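Local structure of solute Binding Protein, BlMnBP1 in complex with mannotriose (6FUV) at residues 136-140 with 141-145; 231-234 with 235-239; 352-355 with 356-359; 391-394 with 395-399. The protein binds manno-oligosaccharides such as mannotriose and probably delivers them to an ABC transporter for uptake. All blocks are in the same frame, centred on the assembly; numbering follows the deposited sequence.

Interaction 1. Residues 136-140 with 141-145; sequences VVYNA and KVFKE
Asn139 binds the backbone N of Val142 through its side-chain oxygen, with OD1 and N 3.0 Å apart. This is an N-cap: Asn139 ends strand 135-139 and stands right before helix 140-145. The N-H points almost straight at OD1, at 165°, but the donor is tilted from the plane of the amide. CG lies anti to the backbone N (chi1 -168°), which carries OD1 forward over the first turn of the helix. The other end of the amide is held too, since ND2 donates to the carbonyl oxygen of Met256. Both ends being bonded fixes which way the amide is turned.

The main chain takes up the helix at once. Phe143 N donates to Asn139 O at 3.0 Å. Lys144 N reaches Ala140 O at 2.8 Å. On the outer side of the helix, Lys141 NZ and Glu145 OE2 form a salt bridge of 2.9 Å one turn apart.

Packing follows on the buried side. The side chains of Asn139 and Val142 cross at about a right angle, with Val142 CG2 3.8 Å from Asn139 CG. Phe143 swings back along the strand to meet Tyr138. The two rings are oblique, their planes 41° apart. The side chain of Thr263 on strand 261-264 touches those of Tyr138 and Phe143, and Ile165 of helix 155-168 touches Val142 and Phe143. The helix that follows the strand thus packs beside the four-stranded sheet and helix 155-168. Tyr138 CD2 sits over the centre of one face of the Phe143 ring, 3.6 Å above its plane.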
loop_
_atom_site.group_PDB
_atom_site.type_symbol
_atom_site.label_atom_id
_atom_site.label_comp_id
_atom_site.label_asym_id
_atom_site.label_seq_id
_atom_site.Cartn_x
_atom_site.Cartn_y
_atom_site.Cartn_z
ATOM N N VAL A 136 -7.324 -2.123 9.587
ATOM C CA VAL A 136 -8.750 -2.194 9.289
ATOM C C VAL A 136 -9.389 -0.834 9.544
ATOM O O VAL A 136 -9.281 -0.276 10.646
ATOM C CB VAL A 136 -9.478 -3.254 10.127
ATOM C CG1 VAL A 136 -10.908 -3.359 9.748
ATOM C CG2 VAL A 136 -8.797 -4.603 9.983
ATOM N N VAL A 137 -10.089 -0.324 8.504
ATOM C CA VAL A 137 -10.945 0.848 8.651
ATOM C C VAL A 137 -12.275 0.374 9.208
ATOM O O VAL A 137 -12.784 -0.636 8.782
ATOM C CB VAL A 137 -11.135 1.586 7.313
ATOM C CG1 VAL A 137 -12.073 2.763 7.491
ATOM C CG2 VAL A 137 -9.810 2.045 6.723
ATOM N N TYR A 138 -12.829 1.070 10.187
ATOM C CA TYR A 138 -14.056 0.609 10.834
ATOM C C TYR A 138 -14.846 1.809 11.336
ATOM O O TYR A 138 -14.288 2.872 11.615
ATOM C CB TYR A 138 -13.749 -0.353 12.014
ATOM C CG TYR A 138 -13.202 0.321 13.282
ATOM C CD1 TYR A 138 -11.862 0.633 13.400
ATOM C CD2 TYR A 138 -14.026 0.649 14.332
ATOM C CE1 TYR A 138 -11.360 1.238 14.492
ATOM C CE2 TYR A 138 -13.521 1.282 15.474
ATOM C CZ TYR A 138 -12.167 1.560 15.557
ATOM O OH TYR A 138 -11.637 2.204 16.685
ATOM N N ASN A 139 -16.159 1.638 11.394
ATOM C CA ASN A 139 -17.061 2.663 11.881
ATOM C C ASN A 139 -17.278 2.420 13.377
ATOM O O ASN A 139 -17.905 1.438 13.772
ATOM C CB ASN A 139 -18.384 2.668 11.106
ATOM C CG ASN A 139 -19.221 3.936 11.418
ATOM O OD1 ASN A 139 -19.610 4.134 12.547
ATOM N ND2 ASN A 139 -19.438 4.805 10.430
ATOM N N ALA A 140 -16.726 3.298 14.208
ATOM C CA ALA A 140 -16.847 3.172 15.660
ATOM C C ALA A 140 -18.302 3.293 16.137
ATOM O O ALA A 140 -18.723 2.584 17.054
ATOM C CB ALA A 140 -15.974 4.237 16.319
ATOM N N LYS A 141 -19.091 4.180 15.539
ATOM C CA LYS A 141 -20.507 4.235 15.907
ATOM C C LYS A 141 -21.198 2.878 15.699
ATOM O O LYS A 141 -21.875 2.354 16.600
ATOM C CB LYS A 141 -21.184 5.334 15.106
ATOM C CG LYS A 141 -22.680 5.477 15.342
ATOM C CD LYS A 141 -23.249 6.545 14.402
ATOM C CE LYS A 141 -24.690 6.917 14.747
ATOM N NZ LYS A 141 -25.659 5.856 14.334
ATOM N N VAL A 142 -21.007 2.279 14.522
ATOM C CA VAL A 142 -21.537 0.932 14.318
ATOM C C VAL A 142 -21.012 -0.012 15.398
ATOM O O VAL A 142 -21.756 -0.821 15.957
ATOM C CB VAL A 142 -21.179 0.420 12.913
ATOM C CG1 VAL A 142 -21.510 -1.044 12.820
ATOM C CG2 VAL A 142 -21.900 1.209 11.834
ATOM N N PHE A 143 -19.712 0.052 15.680
ATOM C CA PHE A 143 -19.138 -0.836 16.686
ATOM C C PHE A 143 -19.825 -0.630 18.033
ATOM O O PHE A 143 -20.050 -1.596 18.776
ATOM C CB PHE A 143 -17.630 -0.586 16.804
ATOM C CG PHE A 143 -16.787 -1.465 15.905
ATOM C CD1 PHE A 143 -17.143 -1.687 14.597
ATOM C CD2 PHE A 143 -15.635 -2.038 16.361
ATOM C CE1 PHE A 143 -16.371 -2.501 13.779
ATOM C CE2 PHE A 143 -14.861 -2.809 15.543
ATOM C CZ PHE A 143 -15.244 -3.048 14.241
ATOM N N LYS A 144 -20.166 0.621 18.381
ATOM C CA LYS A 144 -20.829 0.845 19.664
ATOM C C LYS A 144 -22.250 0.305 19.633
ATOM O O LYS A 144 -22.681 -0.344 20.582
ATOM C CB LYS A 144 -20.824 2.313 20.023
ATOM C CG LYS A 144 -21.041 2.578 21.510
ATOM C CD LYS A 144 -21.496 4.024 21.794
ATOM C CE LYS A 144 -20.464 5.049 21.333
ATOM N NZ LYS A 144 -21.090 6.098 20.462
ATOM N N GLU A 145 -22.956 0.467 18.510
ATOM C CA GLU A 145 -24.322 -0.042 18.433
ATOM C C GLU A 145 -24.361 -1.553 18.575
ATOM O O GLU A 145 -25.423 -2.105 18.881
ATOM C CB GLU A 145 -24.984 0.289 17.092
ATOM C CG GLU A 145 -25.112 1.747 16.761
ATOM C CD GLU A 145 -25.584 1.967 15.323
ATOM O OE1 GLU A 145 -26.244 1.041 14.763
ATOM O OE2 GLU A 145 -25.288 3.054 14.743
#

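Interaction 2. Residues 231-234 with 235-239; sequences LYDA and VANGY
Ala234 O accepts from Tyr239 N at 2.9 Å. Three ordinary helical bonds precede it. Val235 N donates to Leu231 O, Ala236 N to Tyr232 O, and Asn237 N to Asp233 O at 2.8 Å. A bond spanning three residues, from Gly238 N to Val235 O at 3.0 Å, closes the turn.

The bonds from Tyr239 N and Gly238 N together make a Schellman motif at the C-terminal end of helix 223-236. Gly238 has a positive phi of 74°, which lets the chain turn back over the helix end. Tyr239 follows outside the helix and pairs through its backbone with Leu174.

The polar side chains meet through water. One water donates weakly to Asp233 OD2 and accepts from Asn237 ND2, at 3.1 Å from that nitrogen. Each group also has a direct partner: Asp233 OD2 forms a salt bridge with Lys229, and Asn237 ND2 donates to Gln159 OE1 of helix 155-168. CG of Asn237 lies beside its own backbone N (chi1 -64°), and this folds the amide back over the carbonyl of Asp233.

The apolar contacts run one turn apart. Leu231 and Val235 lie side by side and point the same way, with CD1 and CG2 4.0 Å apart. Tyr232 CE1 meets Ala236 CB obliquely at 4.1 Å, while its hydroxyl is bonded to Lys407 O. Past the turn, Asn237 CB sits over one face of the Tyr239 ring, 3.5 Å above its plane and offset toward the rim.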
loop_
_atom_site.group_PDB
_atom_site.type_symbol
_atom_site.label_atom_id
_atom_site.label_comp_id
_atom_site.label_asym_id
_atom_site.label_seq_id
_atom_site.Cartn_x
_atom_site.Cartn_y
_atom_site.Cartn_z
ATOM N N LEU A 231 -10.301 -13.491 5.809
ATOM C CA LEU A 231 -11.116 -13.240 4.623
ATOM C C LEU A 231 -12.011 -14.425 4.326
ATOM O O LEU A 231 -13.221 -14.253 4.202
ATOM C CB LEU A 231 -10.220 -12.940 3.423
ATOM C CG LEU A 231 -10.913 -12.790 2.087
ATOM C CD1 LEU A 231 -12.088 -11.858 2.189
ATOM C CD2 LEU A 231 -9.999 -12.295 1.022
ATOM N N TYR A 232 -11.446 -15.638 4.293
ATOM C CA TYR A 232 -12.269 -16.815 4.035
ATOM C C TYR A 232 -13.439 -16.853 4.999
ATOM O O TYR A 232 -14.586 -17.057 4.596
ATOM C CB TYR A 232 -11.450 -18.100 4.151
ATOM C CG TYR A 232 -12.162 -19.341 3.628
ATOM C CD1 TYR A 232 -13.004 -20.037 4.424
ATOM C CD2 TYR A 232 -11.971 -19.798 2.351
ATOM C CE1 TYR A 232 -13.634 -21.182 3.981
ATOM C CE2 TYR A 232 -12.604 -20.948 1.885
ATOM C CZ TYR A 232 -13.432 -21.630 2.702
ATOM O OH TYR A 232 -14.097 -22.750 2.323
ATOM N N ASP A 233 -13.159 -16.667 6.290
ATOM C CA ASP A 233 -14.197 -16.860 7.291
ATOM C C ASP A 233 -15.233 -15.743 7.249
ATOM O O ASP A 233 -16.418 -15.993 7.478
ATOM C CB ASP A 233 -13.559 -16.972 8.667
ATOM C CG ASP A 233 -12.952 -18.294 8.899
ATOM O OD1 ASP A 233 -13.092 -19.130 7.988
ATOM O OD2 ASP A 233 -12.371 -18.501 9.993
ATOM N N ALA A 234 -14.809 -14.503 7.017
ATOM C CA ALA A 234 -15.780 -13.438 6.859
ATOM C C ALA A 234 -16.795 -13.789 5.777
ATOM O O ALA A 234 -18.001 -13.589 5.948
ATOM C CB ALA A 234 -15.051 -12.134 6.534
ATOM N N VAL A 235 -16.329 -14.268 4.625
ATOM C CA VAL A 235 -17.251 -14.589 3.539
ATOM C C VAL A 235 -18.065 -15.833 3.870
ATOM O O VAL A 235 -19.291 -15.833 3.765
ATOM C CB VAL A 235 -16.468 -14.749 2.227
ATOM C CG1 VAL A 235 -17.363 -15.174 1.076
ATOM C CG2 VAL A 235 -15.745 -13.492 1.923
ATOM N N ALA A 236 -17.411 -16.892 4.338
ATOM C CA ALA A 236 -18.122 -18.148 4.532
ATOM C C ALA A 236 -19.121 -18.041 5.673
ATOM O O ALA A 236 -20.189 -18.635 5.627
ATOM C CB ALA A 236 -17.129 -19.263 4.806
ATOM N N ASN A 237 -18.797 -17.293 6.703
ATOM C CA ASN A 237 -19.730 -17.118 7.813
ATOM C C ASN A 237 -20.910 -16.209 7.462
ATOM O O ASN A 237 -21.786 -15.975 8.311
ATOM C CB ASN A 237 -19.005 -16.542 9.039
ATOM C CG ASN A 237 -17.960 -17.456 9.606
ATOM O OD1 ASN A 237 -18.024 -18.653 9.478
ATOM N ND2 ASN A 237 -16.983 -16.875 10.252
ATOM N N GLY A 238 -20.960 -15.693 6.242
ATOM C CA GLY A 238 -22.012 -14.767 5.876
ATOM C C GLY A 238 -21.909 -13.359 6.435
ATOM O O GLY A 238 -22.938 -12.715 6.656
ATOM N N TYR A 239 -20.700 -12.838 6.627
ATOM C CA TYR A 239 -20.503 -11.514 7.207
ATOM C C TYR A 239 -20.046 -10.476 6.177
ATOM O O TYR A 239 -19.605 -9.381 6.556
ATOM C CB TYR A 239 -19.481 -11.593 8.355
ATOM C CG TYR A 239 -19.886 -12.459 9.524
ATOM C CD1 TYR A 239 -21.210 -12.686 9.809
ATOM C CD2 TYR A 239 -18.942 -13.082 10.314
ATOM C CE1 TYR A 239 -21.591 -13.492 10.868
ATOM C CE2 TYR A 239 -19.319 -13.893 11.378
ATOM C CZ TYR A 239 -20.642 -14.081 11.642
ATOM O OH TYR A 239 -21.008 -14.894 12.661
HETATM O O HOH W 1 -14.790 -18.366 11.854
#

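Interaction 3. Residues 352-355 with 356-359; sequences DTYE and HFKD
Tyr354 and Phe357 both carry CG beside the backbone N, and this brings their rings together across a type I beta turn. The pair is T-shaped, with planes at 76° and centroids 5.0 Å apart. The edge of Tyr354 points at Phe357. Its CD2 stands over one face of the Phe357 ring, 3.6 Å from CG and offset toward the rim.

Glu355 is turned differently. Its CG lies between the backbone N and the carbonyl carbon (chi1 89°), which sets the chain over His356. CG rests above the centre of the imidazole, 4.0 Å from the centroid, in a CH-pi contact. The carboxylate and ring planes stand 73° apart.

The turn is closed by Phe357 N, which donates to Tyr354 O at 3.1 Å from above the carbonyl plane. Lys358 curls back, and its NZ meets Glu355 O at 2.8 Å on a lone pair. One water links Thr353 O to His356 N. A second links Lys358 NZ to Glu355 OE1, weakly on the glutamate side.

His356 NE2 is bonded to Gln285 OE1. With alanine at this position, Gln285 OE1 would probably lose its partner and Glu355 CG the ring face beneath it.

The turn lies in the loop between helix 334-337 and strand 361-364. Tyr354 OH is bonded to Thr133 OG1. The side chain of Tyr354 comes to about 9 Å from a bound mannose at its nearest approach. Phe357 meets the ring of Tyr286 and touches Pro288, both on strand 284-288.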
loop_
_atom_site.group_PDB
_atom_site.type_symbol
_atom_site.label_atom_id
_atom_site.label_comp_id
_atom_site.label_asym_id
_atom_site.label_seq_id
_atom_site.Cartn_x
_atom_site.Cartn_y
_atom_site.Cartn_z
ATOM N N ASP A 352 -2.975 11.776 13.323
ATOM C CA ASP A 352 -3.907 11.172 14.263
ATOM C C ASP A 352 -4.457 9.852 13.762
ATOM O O ASP A 352 -5.168 9.173 14.503
ATOM C CB ASP A 352 -5.062 12.141 14.542
ATOM C CG ASP A 352 -5.958 12.332 13.356
ATOM O OD1 ASP A 352 -5.444 12.535 12.230
ATOM O OD2 ASP A 352 -7.201 12.248 13.534
ATOM N N THR A 353 -4.145 9.473 12.522
ATOM C CA THR A 353 -4.601 8.212 11.970
ATOM C C THR A 353 -4.170 7.038 12.822
ATOM O O THR A 353 -4.782 5.984 12.734
ATOM C CB THR A 353 -4.031 8.023 10.541
ATOM O OG1 THR A 353 -4.100 9.263 9.823
ATOM C CG2 THR A 353 -4.748 6.947 9.822
ATOM N N TYR A 354 -3.115 7.177 13.627
ATOM C CA TYR A 354 -2.558 6.050 14.366
ATOM C C TYR A 354 -2.906 6.089 15.849
ATOM O O TYR A 354 -2.164 5.596 16.680
ATOM C CB TYR A 354 -1.038 6.011 14.177
ATOM C CG TYR A 354 -0.632 5.483 12.841
ATOM C CD1 TYR A 354 -0.568 6.315 11.745
ATOM C CD2 TYR A 354 -0.340 4.120 12.659
ATOM C CE1 TYR A 354 -0.248 5.807 10.494
ATOM C CE2 TYR A 354 0.028 3.649 11.434
ATOM C CZ TYR A 354 0.053 4.494 10.345
ATOM O OH TYR A 354 0.364 3.961 9.064
ATOM N N GLU A 355 -4.029 6.650 16.216
ATOM C CA GLU A 355 -4.286 6.815 17.648
ATOM C C GLU A 355 -4.709 5.522 18.345
ATOM O O GLU A 355 -4.720 5.473 19.576
ATOM C CB GLU A 355 -5.348 7.889 17.882
ATOM C CG GLU A 355 -6.767 7.413 17.889
ATOM C CD GLU A 355 -7.755 8.591 18.084
ATOM O OE1 GLU A 355 -7.289 9.684 18.508
ATOM O OE2 GLU A 355 -8.976 8.412 17.816
ATOM N N HIS A 356 -5.004 4.457 17.607
ATOM C CA HIS A 356 -5.206 3.143 18.207
ATOM C C HIS A 356 -3.980 2.245 18.088
ATOM O O HIS A 356 -4.081 1.048 18.293
ATOM C CB HIS A 356 -6.404 2.469 17.564
ATOM C CG HIS A 356 -7.660 3.239 17.700
ATOM N ND1 HIS A 356 -8.229 3.507 18.917
ATOM C CD2 HIS A 356 -8.463 3.793 16.772
ATOM C CE1 HIS A 356 -9.336 4.201 18.740
ATOM N NE2 HIS A 356 -9.509 4.371 17.445
ATOM N N PHE A 357 -2.828 2.794 17.754
ATOM C CA PHE A 357 -1.606 2.042 17.505
ATOM C C PHE A 357 -0.563 2.271 18.593
ATOM O O PHE A 357 0.600 1.915 18.403
ATOM C CB PHE A 357 -1.029 2.435 16.124
ATOM C CG PHE A 357 -1.655 1.710 14.974
ATOM C CD1 PHE A 357 -2.980 1.873 14.682
ATOM C CD2 PHE A 357 -0.924 0.833 14.211
ATOM C CE1 PHE A 357 -3.568 1.167 13.648
ATOM C CE2 PHE A 357 -1.508 0.126 13.171
ATOM C CZ PHE A 357 -2.817 0.303 12.876
ATOM N N LYS A 358 -0.938 2.862 19.720
ATOM C CA LYS A 358 0.065 3.247 20.701
ATOM C C LYS A 358 0.866 2.057 21.204
ATOM O O LYS A 358 2.053 2.201 21.495
ATOM C CB LYS A 358 -0.620 3.950 21.854
ATOM C CG LYS A 358 -1.313 5.250 21.474
ATOM C CD LYS A 358 -2.186 5.789 22.641
ATOM C CE LYS A 358 -2.613 7.234 22.395
ATOM N NZ LYS A 358 -3.447 7.394 21.157
ATOM N N ASP A 359 0.257 0.880 21.268
ATOM C CA ASP A 359 0.950 -0.333 21.668
ATOM C C ASP A 359 1.490 -1.163 20.509
ATOM O O ASP A 359 1.979 -2.262 20.756
ATOM C CB ASP A 359 -0.004 -1.242 22.450
ATOM C CG ASP A 359 -0.409 -0.669 23.786
ATOM O OD1 ASP A 359 0.374 0.121 24.324
ATOM O OD2 ASP A 359 -1.506 -1.008 24.285
HETATM O O HOH W 2 -5.586 4.348 14.688
HETATM O O HOH W 3 -6.323 8.736 21.248
#

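Interaction 4. Residues 391-394 with 395-399; sequences NGKK and IQDIV
Lys393 reaches along the helix surface to Asp397, its CD passing 3.5 Å from Gln396 OE1 on the way. NZ then forms a 3.0 Å salt bridge with Asp397 OD1, which it meets on the syn lone pair of that oxygen. Bends at chi2 (52°) and chi4 turn the ammonium group back toward the helix. Gln396 crosses Lys393 at about a right angle, and its NE2 is bonded to Phe178 O.

This is the lead-in to helix 393-404. Asn391 OD1 accepts from Lys394 N at 3.1 Å, a capping bond from above the amide plane. Gly392 O takes Gln396 N at 2.8 Å. Lys394 lies alongside Ile395, with CG 3.9 Å from Ile395 CD1. Its NZ donates to Asn391 O on a lone pair at 2.9 Å, and also meets Asp188 in a salt bridge and Leu385 O.

Were Asp397 an alanine, the Lys393 ammonium would be likely to lose its mate and swing free.

The two lysines are thus treated differently. Lys393 is exposed and has its countercharge one turn ahead. Lys394 is buried, and the carboxylate of Asp188 probably stabilises its positive charge there.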
loop_
_atom_site.group_PDB
_atom_site.type_symbol
_atom_site.label_atom_id
_atom_site.label_comp_id
_atom_site.label_asym_id
_atom_site.label_seq_id
_atom_site.Cartn_x
_atom_site.Cartn_y
_atom_site.Cartn_z
ATOM N N ASN A 391 -1.452 -9.200 -7.857
ATOM C CA ASN A 391 -2.311 -10.342 -8.178
ATOM C C ASN A 391 -3.443 -10.455 -7.154
ATOM O O ASN A 391 -3.302 -11.080 -6.094
ATOM C CB ASN A 391 -1.513 -11.636 -8.242
ATOM C CG ASN A 391 -2.367 -12.813 -8.618
ATOM O OD1 ASN A 391 -3.574 -12.687 -8.703
ATOM N ND2 ASN A 391 -1.745 -13.977 -8.847
ATOM N N GLY A 392 -4.556 -9.804 -7.463
ATOM C CA GLY A 392 -5.755 -9.854 -6.676
ATOM C C GLY A 392 -6.655 -10.996 -7.044
ATOM O O GLY A 392 -7.523 -11.381 -6.261
ATOM N N LYS A 393 -6.447 -11.538 -8.239
ATOM C CA LYS A 393 -7.238 -12.669 -8.718
ATOM C C LYS A 393 -7.153 -13.857 -7.766
ATOM O O LYS A 393 -8.172 -14.497 -7.478
ATOM C CB LYS A 393 -6.767 -13.085 -10.116
ATOM C CG LYS A 393 -7.591 -14.228 -10.745
ATOM C CD LYS A 393 -9.093 -13.993 -10.756
ATOM C CE LYS A 393 -9.848 -14.985 -11.645
ATOM N NZ LYS A 393 -9.418 -16.376 -11.363
ATOM N N LYS A 394 -5.938 -14.201 -7.306
ATOM C CA LYS A 394 -5.826 -15.273 -6.315
ATOM C C LYS A 394 -6.655 -15.004 -5.056
ATOM O O LYS A 394 -7.132 -15.954 -4.403
ATOM C CB LYS A 394 -4.377 -15.474 -5.938
ATOM C CG LYS A 394 -3.748 -14.338 -5.194
ATOM C CD LYS A 394 -2.352 -14.711 -4.584
ATOM C CE LYS A 394 -1.800 -13.612 -3.742
ATOM N NZ LYS A 394 -1.301 -12.479 -4.465
ATOM N N ILE A 395 -6.834 -13.728 -4.695
ATOM C CA ILE A 395 -7.640 -13.366 -3.530
ATOM C C ILE A 395 -9.131 -13.463 -3.858
ATOM O O ILE A 395 -9.945 -13.942 -3.044
ATOM C CB ILE A 395 -7.253 -11.953 -3.061
ATOM C CG1 ILE A 395 -5.727 -11.838 -2.874
ATOM C CG2 ILE A 395 -7.949 -11.623 -1.776
ATOM C CD1 ILE A 395 -5.209 -12.764 -1.902
ATOM N N GLN A 396 -9.498 -13.025 -5.069
ATOM C CA GLN A 396 -10.871 -13.170 -5.521
ATOM C C GLN A 396 -11.268 -14.631 -5.472
ATOM O O GLN A 396 -12.372 -14.967 -5.062
ATOM C CB GLN A 396 -11.008 -12.572 -6.926
ATOM C CG GLN A 396 -11.077 -11.050 -6.973
ATOM C CD GLN A 396 -10.791 -10.467 -8.329
ATOM O OE1 GLN A 396 -10.094 -11.083 -9.141
ATOM N NE2 GLN A 396 -11.320 -9.243 -8.589
ATOM N N ASP A 397 -10.350 -15.515 -5.830
ATOM C CA ASP A 397 -10.673 -16.944 -5.840
ATOM C C ASP A 397 -11.061 -17.439 -4.443
ATOM O O ASP A 397 -11.905 -18.332 -4.306
ATOM C CB ASP A 397 -9.500 -17.782 -6.399
ATOM C CG ASP A 397 -9.335 -17.632 -7.912
ATOM O OD1 ASP A 397 -10.275 -17.202 -8.620
ATOM O OD2 ASP A 397 -8.247 -17.942 -8.417
ATOM N N ILE A 398 -10.444 -16.886 -3.398
ATOM C CA ILE A 398 -10.806 -17.253 -2.030
ATOM C C ILE A 398 -12.250 -16.865 -1.758
ATOM O O ILE A 398 -13.022 -17.652 -1.207
ATOM C CB ILE A 398 -9.845 -16.605 -1.011
ATOM C CG1 ILE A 398 -8.453 -17.196 -1.101
ATOM C CG2 ILE A 398 -10.408 -16.772 0.403
ATOM C CD1 ILE A 398 -7.418 -16.469 -0.376
ATOM N N VAL A 399 -12.625 -15.633 -2.124
ATOM C CA VAL A 399 -13.987 -15.156 -1.904
ATOM C C VAL A 399 -14.974 -16.107 -2.569
ATOM O O VAL A 399 -15.975 -16.547 -1.974
ATOM C CB VAL A 399 -14.124 -13.717 -2.448
ATOM C CG1 VAL A 399 -15.562 -13.285 -2.403
ATOM C CG2 VAL A 399 -13.215 -12.720 -1.707
#

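How the interactions relate
The four contacts follow one another along the chain in the order 1, 2, 3, 4. Interactions 2 and 4 have centres 14 Å apart and touch where helix 223-236 packs on helix 393-404: Leu231 CD2 lies 3.5 Å from Ile395 CG2. Interactions 1 and 3 have centres 16 Å apart and meet through Tyr138 and His356. Both border strand 284-288, an outer strand of the four-stranded sheet that holds strand 135-139. Helix 155-168 touches interactions 1 and 2, whose nearest atoms are about 10 Å apart. Interactions 3 and 4 are farthest apart, with centres 30 Å apart. Residues far apart in sequence meet in two pairs, and interactions 3 and 4 come within about 10 Å of bound mannose.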